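PDB 4ONZ: putative glycoside hydrolase, which is of unknown function but is probably a carbohydrate-active enzyme built on a five-bladed beta-propeller fold. Local coordinates for residues A[13-18]-A[253-258]; A[64-69]-A[122-127]; A[136-141]-A[145-150]; A[286-289]-A[295-298]. All blocks are in the same frame, centred on the assembly; numbering follows the deposited sequence. Where two conformers were deposited one is given.

How the contacts relate
The four contacts fall into two touching pairs. Contacts 1 and 4, centres 11 Å apart, both reach the sheet holding strands 245-255, 258-266, 281-288 and 296-299; Trp-13 of the former bonds to Asp-298 of the latter. Contacts 2 and 3, centres 13 Å apart, meet through neighbouring strands 118-126 and 132-139, where Pro-122 packs on Tyr-136. Contacts 1 and 3 lie on opposite sides of the chain's centre, with centres 29 Å apart. Along the chain, contact 1 closes a loop that encloses contacts 2 and 3 in series, while contact 4 follows it. The N-terminal segment thus docks on a late sheet, whereas contact 2 joins two early ones, consistent with blades of one beta-propeller.

Contact 1 (A[13-18]-A[253-258]); sequences WVIGPF and IRTKHG
One face of the His-257 imidazole is covered by the backbone of Trp-13, whose N lies over it, with Trp-13 CA 3.8 Å from His-257 ND1. The indole of Trp-13 takes no part in that approach. Trp-13 CB touches His-257 CG at 3.9 Å, but CG of the tryptophan lies between the backbone N and the carbonyl carbon (chi1 62°), which carries the ring off against Gln-285 and Leu-287 of strand 281-288, and NE1 bonds to Asp-298 OD2 on the adjoining strand 296-299. One indole face receives Val-14 CG2, 3.8 Å above the plane and over its centre.

A second touch is wholly apolar. Ile-15 extends its chain so that CD1 reaches Ile-253 CG2 at 3.6 Å, and the same methyl lies 4.2 Å from Thr-255 CG2. Val-260 of strand 258-266 and Leu-334 of strand 333-340 also pack on Ile-15.

The segment 253-258 turns here: residues Thr-255 to Gly-258 make a type I beta turn joining strands 245-255 and 258-266. Gly-258 O is gripped twice, by Thr-255 N at 2.7 Å and by Thr-255 OG1, whose hydroxyl stands above the carbonyl plane rather than in it.

Polar communication between the segments runs through one water. It donates to Trp-13 O at 2.7 Å and to Thr-255 OG1, and also bonds to His-257 ND1. With its proton given to Gly-258 O, the threonine hydroxyl is left to accept; the water donates to both segments and so bridges the hairpin turn and the N-terminal segment, alongside the isoleucine packing.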
loop_
_atom_site.group_PDB
_atom_site.type_symbol
_atom_site.label_atom_id
_atom_site.label_comp_id
_atom_site.label_asym_id
_atom_site.label_seq_id
_atom_site.Cartn_x
_atom_site.Cartn_y
_atom_site.Cartn_z
ATOM N N TRP A 13 9.883 -9.263 17.818
ATOM C CA TRP A 13 9.546 -9.492 16.412
ATOM C C TRP A 13 9.126 -8.230 15.644
ATOM O O TRP A 13 9.036 -8.248 14.415
ATOM C CB TRP A 13 8.405 -10.516 16.319
ATOM C CG TRP A 13 7.119 -10.074 16.978
ATOM C CD1 TRP A 13 6.718 -10.336 18.258
ATOM C CD2 TRP A 13 6.073 -9.292 16.385
ATOM N NE1 TRP A 13 5.488 -9.764 18.497
ATOM C CE2 TRP A 13 5.069 -9.122 17.361
ATOM C CE3 TRP A 13 5.885 -8.726 15.118
ATOM C CZ2 TRP A 13 3.896 -8.407 17.112
ATOM C CZ3 TRP A 13 4.719 -8.015 14.875
ATOM C CH2 TRP A 13 3.743 -7.862 15.866
ATOM N N VAL A 14 8.871 -7.145 16.366
ATOM C CA VAL A 14 8.377 -5.909 15.765
ATOM C C VAL A 14 9.437 -5.238 14.896
ATOM O O VAL A 14 10.591 -5.149 15.281
ATOM C CB VAL A 14 7.883 -4.937 16.862
ATOM C CG1 VAL A 14 7.401 -3.629 16.262
ATOM C CG2 VAL A 14 6.767 -5.581 17.672
ATOM N N ILE A 15 9.043 -4.791 13.710
ATOM C CA ILE A 15 9.972 -4.109 12.821
ATOM C C ILE A 15 9.979 -2.638 13.214
ATOM O O ILE A 15 8.924 -1.995 13.301
ATOM C CB ILE A 15 9.610 -4.286 11.339
ATOM C CG1 ILE A 15 9.553 -5.773 10.984
ATOM C CG2 ILE A 15 10.634 -3.572 10.463
ATOM C CD1 ILE A 15 9.115 -6.069 9.575
ATOM N N GLY A 16 11.175 -2.117 13.468
ATOM C CA GLY A 16 11.348 -0.736 13.886
ATOM C C GLY A 16 12.484 -0.598 14.891
ATOM O O GLY A 16 13.234 -1.543 15.104
ATOM N N PRO A 17 12.612 0.579 15.521
ATOM C CA PRO A 17 11.734 1.734 15.339
ATOM C C PRO A 17 12.018 2.505 14.050
ATOM O O PRO A 17 13.159 2.516 13.571
ATOM C CB PRO A 17 12.064 2.605 16.558
ATOM C CG PRO A 17 13.492 2.314 16.848
ATOM C CD PRO A 17 13.761 0.898 16.390
ATOM N N PHE A 18 10.975 3.122 13.493
ATOM C CA PHE A 18 11.099 3.962 12.315
ATOM C C PHE A 18 11.116 5.406 12.790
ATOM O O PHE A 18 10.164 5.865 13.426
ATOM C CB PHE A 18 9.945 3.731 11.345
ATOM C CG PHE A 18 9.984 2.400 10.669
ATOM C CD1 PHE A 18 9.412 1.282 11.263
ATOM C CD2 PHE A 18 10.595 2.260 9.438
ATOM C CE1 PHE A 18 9.441 0.046 10.634
ATOM C CE2 PHE A 18 10.630 1.031 8.805
ATOM C CZ PHE A 18 10.059 -0.080 9.408
ATOM N N ILE A 253 6.193 -9.009 4.840
ATOM C CA ILE A 253 7.596 -9.369 4.774
ATOM C C ILE A 253 7.969 -10.497 5.733
ATOM O O ILE A 253 7.623 -10.469 6.917
ATOM C CB ILE A 253 8.470 -8.104 4.983
ATOM C CG1 ILE A 253 9.947 -8.403 4.724
ATOM C CG2 ILE A 253 8.267 -7.500 6.373
ATOM C CD1 ILE A 253 10.828 -7.175 4.797
ATOM N N ARG A 254 8.657 -11.504 5.200
ATOM C CA ARG A 254 9.147 -12.609 6.018
ATOM C C ARG A 254 10.266 -12.120 6.946
ATOM O O ARG A 254 11.069 -11.266 6.561
ATOM C CB ARG A 254 9.676 -13.752 5.158
ATOM C CG ARG A 254 8.619 -14.567 4.435
ATOM C CD ARG A 254 9.234 -15.897 4.019
ATOM N NE ARG A 254 8.351 -16.711 3.190
ATOM C CZ ARG A 254 7.459 -17.593 3.643
ATOM N NH1 ARG A 254 7.285 -17.797 4.947
ATOM N NH2 ARG A 254 6.733 -18.285 2.769
ATOM N N THR A 255 10.286 -12.658 8.170
ATOM C CA THR A 255 11.312 -12.344 9.179
ATOM C C THR A 255 11.665 -13.645 9.898
ATOM O O THR A 255 11.016 -14.663 9.668
ATOM C CB THR A 255 10.807 -11.352 10.256
ATOM O OG1 THR A 255 9.837 -11.998 11.096
ATOM C CG2 THR A 255 10.193 -10.104 9.624
ATOM N N LYS A 256 12.669 -13.609 10.771
ATOM C CA LYS A 256 13.070 -14.804 11.538
ATOM C C LYS A 256 11.916 -15.390 12.360
ATOM O O LYS A 256 11.854 -16.602 12.568
ATOM C CB LYS A 256 14.201 -14.489 12.520
ATOM C CG LYS A 256 15.520 -14.040 11.920
ATOM C CD LYS A 256 16.560 -13.886 13.025
ATOM C CE LYS A 256 17.835 -13.225 12.529
ATOM N NZ LYS A 256 18.456 -13.958 11.394
ATOM N N HIS A 257 11.014 -14.527 12.829
ATOM C CA HIS A 257 9.897 -14.960 13.678
ATOM C C HIS A 257 8.621 -15.351 12.925
ATOM O O HIS A 257 7.685 -15.892 13.521
ATOM C CB HIS A 257 9.594 -13.879 14.705
ATOM C CG HIS A 257 10.780 -13.497 15.532
ATOM N ND1 HIS A 257 11.623 -12.461 15.187
ATOM C CD2 HIS A 257 11.279 -14.026 16.672
ATOM C CE1 HIS A 257 12.584 -12.362 16.087
ATOM N NE2 HIS A 257 12.398 -13.300 16.999
ATOM N N GLY A 258 8.597 -15.105 11.621
ATOM C CA GLY A 258 7.440 -15.424 10.790
ATOM C C GLY A 258 7.162 -14.309 9.802
ATOM O O GLY A 258 8.066 -13.569 9.430
HETATM O O HOH W 1 10.145 -10.378 13.247
#

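Contact 2 (A[64-69]-A[122-127]); sequences VVLYRA and PRVAMT
Leu-66 meets both Pro-122 and Val-124, and these two touches make up the tight part of a small interface that buries 154 Å² in all. The closer one is between a ring carbon and a backbone oxygen: Pro-122 CG comes within 3.4 Å of Leu-66 O. The other is purely apolar, with Leu-66 CD1 lying 3.9 Å from Val-124 CG2, the two side chains crossing at about a right angle. Leu-66 CG sits beside the backbone N and anti to the carbonyl carbon (chi1 -66°), a torsion that directs the branch end to the valine. Met-134 of strand 132-139 touches all three residues, and Val-84 and Tyr-86 of strand 82-89 press on Leu-66, so this end of the contact is buried.

Toward Arg-68 the fit slackens. Its side chain comes no nearer than 4.6 Å, from Arg-68 CB to Pro-122 CD, and then runs away fully extended. Arg-68 is partly exposed, and its guanidinium is held by polar partners: NH1 forms a salt bridge with Asp-121 OD1, NH2 one with Glu-70 OE2, and NE a hydrogen bond to Ser-82 OG. Asp-121 directly precedes the proline, so the acid ties the arginine to the opposing strand where side-chain packing does not.

The backbones exchange no bonds; strand 62-70 pairs with 50-59 and 82-89, and strand 118-126 with 132-139. Two separate four-stranded antiparallel sheets therefore abut through side chains near the centre of the chain, consistent with neighbouring blades of a beta-propeller.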
loop_
_atom_site.group_PDB
_atom_site.type_symbol
_atom_site.label_atom_id
_atom_site.label_comp_id
_atom_site.label_asym_id
_atom_site.label_seq_id
_atom_site.Cartn_x
_atom_site.Cartn_y
_atom_site.Cartn_z
ATOM N N VAL A 64 12.291 4.181 -5.625
ATOM C CA VAL A 64 11.248 4.763 -6.455
ATOM C C VAL A 64 9.963 4.787 -5.653
ATOM O O VAL A 64 9.576 3.777 -5.064
ATOM C CB VAL A 64 11.010 3.964 -7.750
ATOM C CG1 VAL A 64 9.812 4.533 -8.503
ATOM C CG2 VAL A 64 12.258 3.970 -8.619
ATOM N N VAL A 65 9.321 5.951 -5.615
ATOM C CA VAL A 65 8.068 6.131 -4.910
ATOM C C VAL A 65 7.007 6.408 -5.962
ATOM O O VAL A 65 7.173 7.287 -6.809
ATOM C CB VAL A 65 8.143 7.278 -3.880
ATOM C CG1 VAL A 65 6.826 7.428 -3.149
ATOM C CG2 VAL A 65 9.282 7.033 -2.896
ATOM N N LEU A 66 5.935 5.622 -5.912
ATOM C CA LEU A 66 4.818 5.713 -6.846
ATOM C C LEU A 66 3.628 6.217 -6.023
ATOM O O LEU A 66 3.006 5.477 -5.270
ATOM C CB LEU A 66 4.568 4.339 -7.469
ATOM C CG LEU A 66 5.743 3.878 -8.352
ATOM C CD1 LEU A 66 5.828 2.368 -8.508
ATOM C CD2 LEU A 66 5.693 4.558 -9.714
ATOM N N TYR A 67 3.333 7.497 -6.163
ATOM C CA TYR A 67 2.338 8.140 -5.322
ATOM C C TYR A 67 0.977 8.370 -5.947
ATOM O O TYR A 67 0.869 8.668 -7.122
ATOM C CB TYR A 67 2.888 9.478 -4.817
ATOM C CG TYR A 67 3.340 10.467 -5.886
ATOM C CD1 TYR A 67 4.617 10.403 -6.425
ATOM C CD2 TYR A 67 2.514 11.495 -6.316
ATOM C CE1 TYR A 67 5.051 11.317 -7.385
ATOM C CE2 TYR A 67 2.946 12.419 -7.260
ATOM C CZ TYR A 67 4.217 12.331 -7.788
ATOM O OH TYR A 67 4.637 13.241 -8.744
ATOM N N ARG A 68 -0.069 8.224 -5.133
ATOM C CA ARG A 68 -1.399 8.597 -5.548
ATOM C C ARG A 68 -1.474 10.120 -5.665
ATOM O O ARG A 68 -1.074 10.831 -4.744
ATOM C CB ARG A 68 -2.441 8.146 -4.529
ATOM C CG ARG A 68 -3.848 8.536 -4.935
ATOM C CD ARG A 68 -4.849 7.982 -3.952
ATOM N NE ARG A 68 -6.198 8.504 -4.135
ATOM C CZ ARG A 68 -7.214 8.204 -3.327
ATOM N NH1 ARG A 68 -7.032 7.374 -2.319
ATOM N NH2 ARG A 68 -8.420 8.722 -3.532
ATOM N N ALA A 69 -1.995 10.611 -6.786
ATOM C CA ALA A 69 -2.144 12.041 -7.014
ATOM C C ALA A 69 -3.568 12.346 -7.415
ATOM O O ALA A 69 -4.145 11.614 -8.226
ATOM C CB ALA A 69 -1.202 12.492 -8.117
ATOM N N PRO A 122 -1.551 2.502 -4.669
ATOM C CA PRO A 122 -0.749 1.393 -5.139
ATOM C C PRO A 122 0.118 0.739 -4.062
ATOM O O PRO A 122 0.528 1.384 -3.093
ATOM C CB PRO A 122 0.171 2.057 -6.168
ATOM C CG PRO A 122 0.343 3.442 -5.651
ATOM C CD PRO A 122 -1.010 3.800 -5.108
ATOM N N ARG A 123 0.379 -0.543 -4.250
ATOM C CA ARG A 123 1.351 -1.279 -3.459
ATOM C C ARG A 123 2.143 -2.043 -4.495
ATOM O O ARG A 123 1.557 -2.662 -5.384
ATOM C CB ARG A 123 0.682 -2.207 -2.457
ATOM C CG ARG A 123 0.023 -1.438 -1.324
ATOM C CD ARG A 123 -1.044 -2.241 -0.621
ATOM N NE ARG A 123 -1.608 -1.483 0.498
ATOM C CZ ARG A 123 -2.490 -0.486 0.382
ATOM N NH1 ARG A 123 -2.956 -0.105 -0.801
ATOM N NH2 ARG A 123 -2.935 0.130 1.477
ATOM N N VAL A 124 3.462 -1.977 -4.404
ATOM C CA VAL A 124 4.328 -2.603 -5.393
ATOM C C VAL A 124 5.361 -3.562 -4.809
ATOM O O VAL A 124 5.978 -3.290 -3.785
ATOM C CB VAL A 124 5.051 -1.519 -6.223
ATOM C CG1 VAL A 124 6.089 -2.138 -7.167
ATOM C CG2 VAL A 124 4.034 -0.705 -7.003
ATOM N N ALA A 125 5.521 -4.696 -5.478
ATOM C CA ALA A 125 6.524 -5.678 -5.142
ATOM C C ALA A 125 7.156 -6.169 -6.456
ATOM O O ALA A 125 6.571 -6.015 -7.541
ATOM C CB ALA A 125 5.922 -6.821 -4.361
HETATM N N MSE A 126 8.344 -6.755 -6.351
HETATM C CA MSE A 126 9.107 -7.197 -7.520
HETATM C C MSE A 126 9.496 -8.657 -7.468
HETATM O O MSE A 126 9.970 -9.131 -6.439
HETATM C CB MSE A 126 10.363 -6.317 -7.511
HETATM C CG MSE A 126 11.177 -6.440 -8.800
HETATM SE SE MSE A 126 13.070 -5.971 -8.486
HETATM C CE MSE A 126 13.660 -7.466 -7.361
ATOM N N THR A 127 9.308 -9.384 -8.570
ATOM C CA THR A 127 9.736 -10.782 -8.635
ATOM C C THR A 127 11.259 -10.849 -8.739
ATOM O O THR A 127 11.906 -9.880 -9.135
ATOM C CB THR A 127 9.193 -11.537 -9.875
ATOM O OG1 THR A 127 9.700 -10.943 -11.085
ATOM C CG2 THR A 127 7.668 -11.548 -9.900
#

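Contact 3 (A[136-141]-A[145-150]); sequences YTAWNR and RLAVAT
Tyr-136 O receives Ala-147 N at 2.7 Å, the shortest direct bond between two segments of an antiparallel beta hairpin, with an N-H...O angle of 165°. The return bond, Tyr-136 N to Ala-147 O, completes a hydrogen-bonded pair, and Ala-138 with Arg-145 forms the next, Ala-138 N to Arg-145 O at 2.9 Å. Between them lies the non-hydrogen-bonded pair Thr-137 and Leu-146. The axes of these short strand segments make 117°, so the hairpin is markedly twisted here.

On the face shared with Ala-138 and Ala-147, the tyrosine ring lies across the partner strand, its CG between the backbone N and the carbonyl carbon (chi1 68°). Ala-147 CB sits 3.6 Å above its plane, offset toward the rim, in a CH-pi contact; Ala-149 CB lies obliquely 3.8 Å from Tyr-136 CE1.

Near the turn, Asn-140 ND2 and Arg-145 NH2 are 3.3 Å apart, yet both are donors and do not bond. Each group is directed by others: Asn-140 OD1 accepts from Lys-142 N and Lys-143 N and its ND2 gives to Asp-112 O, while Arg-145 NH1 gives to Asn-173 O.

At the far end of the ring, a water bonds Tyr-136 OH at 2.7 Å and donates to Val-148 O.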
loop_
_atom_site.group_PDB
_atom_site.type_symbol
_atom_site.label_atom_id
_atom_site.label_comp_id
_atom_site.label_asym_id
_atom_site.label_seq_id
_atom_site.Cartn_x
_atom_site.Cartn_y
_atom_site.Cartn_z
ATOM N N TYR A 136 -3.519 -2.094 -6.982
ATOM C CA TYR A 136 -4.086 -0.780 -6.767
ATOM C C TYR A 136 -5.618 -0.839 -6.826
ATOM O O TYR A 136 -6.211 -1.874 -7.105
ATOM C CB TYR A 136 -3.535 0.217 -7.821
ATOM C CG TYR A 136 -3.992 -0.031 -9.248
ATOM C CD1 TYR A 136 -3.355 -0.970 -10.063
ATOM C CD2 TYR A 136 -5.059 0.674 -9.786
ATOM C CE1 TYR A 136 -3.787 -1.189 -11.373
ATOM C CE2 TYR A 136 -5.477 0.473 -11.094
ATOM C CZ TYR A 136 -4.847 -0.464 -11.880
ATOM O OH TYR A 136 -5.279 -0.668 -13.178
ATOM N N THR A 137 -6.259 0.284 -6.555
ATOM C CA THR A 137 -7.710 0.341 -6.588
ATOM C C THR A 137 -8.178 1.049 -7.851
ATOM O O THR A 137 -7.755 2.177 -8.110
ATOM C CB THR A 137 -8.230 1.142 -5.384
ATOM O OG1 THR A 137 -7.689 0.597 -4.179
ATOM C CG2 THR A 137 -9.756 1.134 -5.327
ATOM N N ALA A 138 -9.021 0.376 -8.638
ATOM C CA ALA A 138 -9.658 0.975 -9.816
ATOM C C ALA A 138 -10.992 1.524 -9.321
ATOM O O ALA A 138 -11.751 0.813 -8.655
ATOM C CB ALA A 138 -9.879 -0.065 -10.900
ATOM N N TRP A 139 -11.266 2.787 -9.619
ATOM C CA TRP A 139 -12.466 3.459 -9.128
ATOM C C TRP A 139 -13.294 3.987 -10.285
ATOM O O TRP A 139 -12.859 4.878 -11.005
ATOM C CB TRP A 139 -12.031 4.591 -8.191
ATOM C CG TRP A 139 -13.080 5.446 -7.550
ATOM C CD1 TRP A 139 -13.057 6.810 -7.443
ATOM C CD2 TRP A 139 -14.291 5.017 -6.904
ATOM N NE1 TRP A 139 -14.164 7.251 -6.765
ATOM C CE2 TRP A 139 -14.942 6.175 -6.429
ATOM C CE3 TRP A 139 -14.875 3.770 -6.665
ATOM C CZ2 TRP A 139 -16.152 6.124 -5.730
ATOM C CZ3 TRP A 139 -16.087 3.720 -5.977
ATOM C CH2 TRP A 139 -16.714 4.893 -5.524
ATOM N N ASN A 140 -14.492 3.433 -10.453
ATOM C CA ASN A 140 -15.400 3.857 -11.529
ATOM C C ASN A 140 -16.622 4.600 -10.987
ATOM O O ASN A 140 -17.615 4.775 -11.701
ATOM C CB ASN A 140 -15.838 2.638 -12.349
ATOM C CG ASN A 140 -16.690 1.660 -11.557
ATOM O OD1 ASN A 140 -17.047 1.910 -10.399
ATOM N ND2 ASN A 140 -17.022 0.534 -12.179
ATOM N N ARG A 141 -16.501 5.019 -9.725
ATOM C CA ARG A 141 -17.555 5.720 -8.969
ATOM C C ARG A 141 -18.757 4.845 -8.610
ATOM O O ARG A 141 -19.736 5.339 -8.065
ATOM C CB ARG A 141 -18.009 7.017 -9.651
ATOM C CG ARG A 141 -16.874 7.990 -9.894
ATOM C CD ARG A 141 -17.378 9.408 -10.088
ATOM N NE ARG A 141 -16.353 10.258 -10.678
ATOM C CZ ARG A 141 -15.216 10.579 -10.075
ATOM N NH1 ARG A 141 -14.941 10.108 -8.868
ATOM N NH2 ARG A 141 -14.341 11.355 -10.695
ATOM N N ARG A 145 -12.364 -1.407 -6.715
ATOM C CA ARG A 145 -11.988 -2.815 -6.905
ATOM C C ARG A 145 -10.488 -3.012 -7.114
ATOM O O ARG A 145 -9.851 -2.259 -7.833
ATOM C CB ARG A 145 -12.771 -3.414 -8.095
ATOM C CG ARG A 145 -14.297 -3.372 -7.939
ATOM C CD ARG A 145 -15.035 -3.937 -9.149
ATOM N NE ARG A 145 -14.981 -3.012 -10.279
ATOM C CZ ARG A 145 -15.521 -3.240 -11.470
ATOM N NH1 ARG A 145 -16.152 -4.381 -11.726
ATOM N NH2 ARG A 145 -15.416 -2.313 -12.419
ATOM N N LEU A 146 -9.943 -4.028 -6.453
ATOM C CA LEU A 146 -8.527 -4.327 -6.534
ATOM C C LEU A 146 -8.143 -4.724 -7.969
ATOM O O LEU A 146 -8.768 -5.615 -8.568
ATOM C CB LEU A 146 -8.185 -5.425 -5.533
ATOM C CG LEU A 146 -6.717 -5.701 -5.245
ATOM C CD1 LEU A 146 -5.991 -4.462 -4.734
ATOM C CD2 LEU A 146 -6.626 -6.824 -4.225
ATOM N N ALA A 147 -7.128 -4.040 -8.493
ATOM C CA ALA A 147 -6.647 -4.250 -9.845
ATOM C C ALA A 147 -5.150 -4.469 -9.853
ATOM O O ALA A 147 -4.437 -4.136 -8.888
ATOM C CB ALA A 147 -7.026 -3.065 -10.719
ATOM N N VAL A 148 -4.672 -5.019 -10.968
ATOM C CA VAL A 148 -3.271 -5.350 -11.132
ATOM C C VAL A 148 -2.680 -4.701 -12.375
ATOM O O VAL A 148 -3.293 -4.754 -13.442
ATOM C CB VAL A 148 -3.083 -6.877 -11.312
ATOM C CG1 VAL A 148 -1.605 -7.225 -11.469
ATOM C CG2 VAL A 148 -3.695 -7.647 -10.151
ATOM N N ALA A 149 -1.479 -4.134 -12.227
ATOM C CA ALA A 149 -0.693 -3.604 -13.346
ATOM C C ALA A 149 0.730 -4.129 -13.193
ATOM O O ALA A 149 1.163 -4.417 -12.076
ATOM C CB ALA A 149 -0.681 -2.073 -13.355
ATOM N N THR A 150 1.442 -4.299 -14.302
ATOM C CA THR A 150 2.833 -4.744 -14.249
ATOM C C THR A 150 3.720 -3.794 -15.039
ATOM O O THR A 150 3.256 -3.034 -15.898
ATOM C CB THR A 150 3.035 -6.187 -14.779
ATOM O OG1 THR A 150 2.595 -6.279 -16.141
ATOM C CG2 THR A 150 2.261 -7.202 -13.931
HETATM O O HOH W 2 -5.679 -3.195 -14.046
#

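Contact 4 (A[286-289]-A[295-298]); sequences LLLD and KVLD
A classic beta bulge interrupts the hairpin of strands 281-288 and 296-299: Leu-297 and Asp-298 together face the single residue Leu-287. The evidence is in the bonds. Leu-287 O accepts from Leu-297 N at 2.7 Å and from Asp-298 N at 3.2 Å, while Leu-287 N gives to Asp-298 O. Leu-297 carries the backbone angles expected of the first bulge position, phi -101° and psi -38°. The register slips by one residue, so that Leu-288 next faces Val-296 as a non-hydrogen-bonded pair, and beyond it Asp-289 N bonds to Lys-295 O at 2.8 Å.

Side chains meet on both faces. On the face with Leu-288 and Val-296, Leu-286 CD1 meets Val-296 CG1 at 3.6 Å with the two chains at about a right angle; Ile-233 closes on Val-296 and Leu-288 from a loop. On the face with Leu-287 and Asp-298, Leu-287 CD2 rests 4.0 Å from Leu-297 CB. Leu-297, although exposed, has its CG beside the backbone N and anti to the carbonyl carbon (chi1 -63°), which lays Leu-297 CG against Asp-289 N at 3.8 Å.

At the hairpin end, Asp-289 and Lys-295 meet along the lysine's aliphatic chain: Asp-289 CB is 4.0 Å from Lys-295 CD, while Asp-289 OD2 and Lys-295 NZ are 5.6 Å apart. OD1 instead accepts from Asn-291 N, an Asx turn, and from Asp-292 N, which holds the carboxylate over the connecting turn.

The doubly gripped Leu-287 O thus fixes the bulge, whereas the Asp-289 and Lys-295 charges can probably add only a weak, long-range attraction.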
loop_
_atom_site.group_PDB
_atom_site.type_symbol
_atom_site.label_atom_id
_atom_site.label_comp_id
_atom_site.label_asym_id
_atom_site.label_seq_id
_atom_site.Cartn_x
_atom_site.Cartn_y
_atom_site.Cartn_z
ATOM N N LEU A 286 1.106 -7.259 12.462
ATOM C CA LEU A 286 0.556 -8.574 12.690
ATOM C C LEU A 286 1.673 -9.566 12.373
ATOM O O LEU A 286 2.313 -9.460 11.323
ATOM C CB LEU A 286 -0.641 -8.777 11.757
ATOM C CG LEU A 286 -1.543 -9.992 11.935
ATOM C CD1 LEU A 286 -2.171 -9.992 13.325
ATOM C CD2 LEU A 286 -2.627 -10.026 10.864
ATOM N N LEU A 287 1.936 -10.488 13.297
ATOM C CA LEU A 287 2.927 -11.537 13.107
ATOM C C LEU A 287 2.169 -12.816 12.816
ATOM O O LEU A 287 1.358 -13.266 13.635
ATOM C CB LEU A 287 3.787 -11.742 14.360
ATOM C CG LEU A 287 4.888 -12.807 14.203
ATOM C CD1 LEU A 287 5.952 -12.340 13.217
ATOM C CD2 LEU A 287 5.525 -13.163 15.534
ATOM N N LEU A 288 2.433 -13.407 11.657
ATOM C CA LEU A 288 1.777 -14.644 11.278
ATOM C C LEU A 288 2.793 -15.754 11.140
ATOM O O LEU A 288 3.976 -15.499 10.938
ATOM C CB LEU A 288 0.991 -14.474 9.984
ATOM C CG LEU A 288 0.021 -13.293 10.068
ATOM C CD1 LEU A 288 0.625 -12.078 9.374
ATOM C CD2 LEU A 288 -1.316 -13.615 9.439
ATOM N N ASP A 289 2.310 -16.987 11.230
ATOM C CA ASP A 289 3.173 -18.162 11.144
ATOM C C ASP A 289 3.780 -18.268 9.743
ATOM O O ASP A 289 3.073 -18.154 8.739
ATOM C CB ASP A 289 2.378 -19.422 11.510
ATOM C CG ASP A 289 3.258 -20.650 11.689
ATOM O OD1 ASP A 289 3.936 -21.050 10.728
ATOM O OD2 ASP A 289 3.238 -21.234 12.786
ATOM N N LYS A 295 -2.399 -18.154 10.135
ATOM C CA LYS A 295 -2.328 -18.296 11.589
ATOM C C LYS A 295 -1.601 -17.124 12.236
ATOM O O LYS A 295 -0.405 -16.911 12.012
ATOM C CB LYS A 295 -1.641 -19.622 11.933
ATOM C CG LYS A 295 -1.469 -19.933 13.411
ATOM C CD LYS A 295 -0.616 -21.187 13.563
ATOM C CE LYS A 295 -0.295 -21.502 15.013
ATOM N NZ LYS A 295 -1.486 -21.968 15.769
ATOM N N VAL A 296 -2.343 -16.373 13.048
ATOM C CA VAL A 296 -1.813 -15.214 13.756
ATOM C C VAL A 296 -1.033 -15.676 14.983
ATOM O O VAL A 296 -1.528 -16.493 15.757
ATOM C CB VAL A 296 -2.956 -14.274 14.206
ATOM C CG1 VAL A 296 -2.431 -13.140 15.085
ATOM C CG2 VAL A 296 -3.692 -13.730 12.991
ATOM N N LEU A 297 0.189 -15.175 15.134
ATOM C CA LEU A 297 1.027 -15.489 16.292
ATOM C C LEU A 297 0.985 -14.349 17.286
ATOM O O LEU A 297 0.987 -14.586 18.487
ATOM C CB LEU A 297 2.485 -15.731 15.888
ATOM C CG LEU A 297 2.770 -16.914 14.969
ATOM C CD1 LEU A 297 4.270 -17.050 14.759
ATOM C CD2 LEU A 297 2.177 -18.199 15.522
ATOM N N ASP A 298 0.960 -13.111 16.793
ATOM C CA ASP A 298 0.942 -11.951 17.675
ATOM C C ASP A 298 0.422 -10.730 16.923
ATOM O O ASP A 298 0.431 -10.702 15.694
ATOM C CB ASP A 298 2.350 -11.692 18.231
ATOM C CG ASP A 298 2.342 -10.943 19.569
ATOM O OD1 ASP A 298 1.276 -10.450 20.019
ATOM O OD2 ASP A 298 3.423 -10.857 20.185
#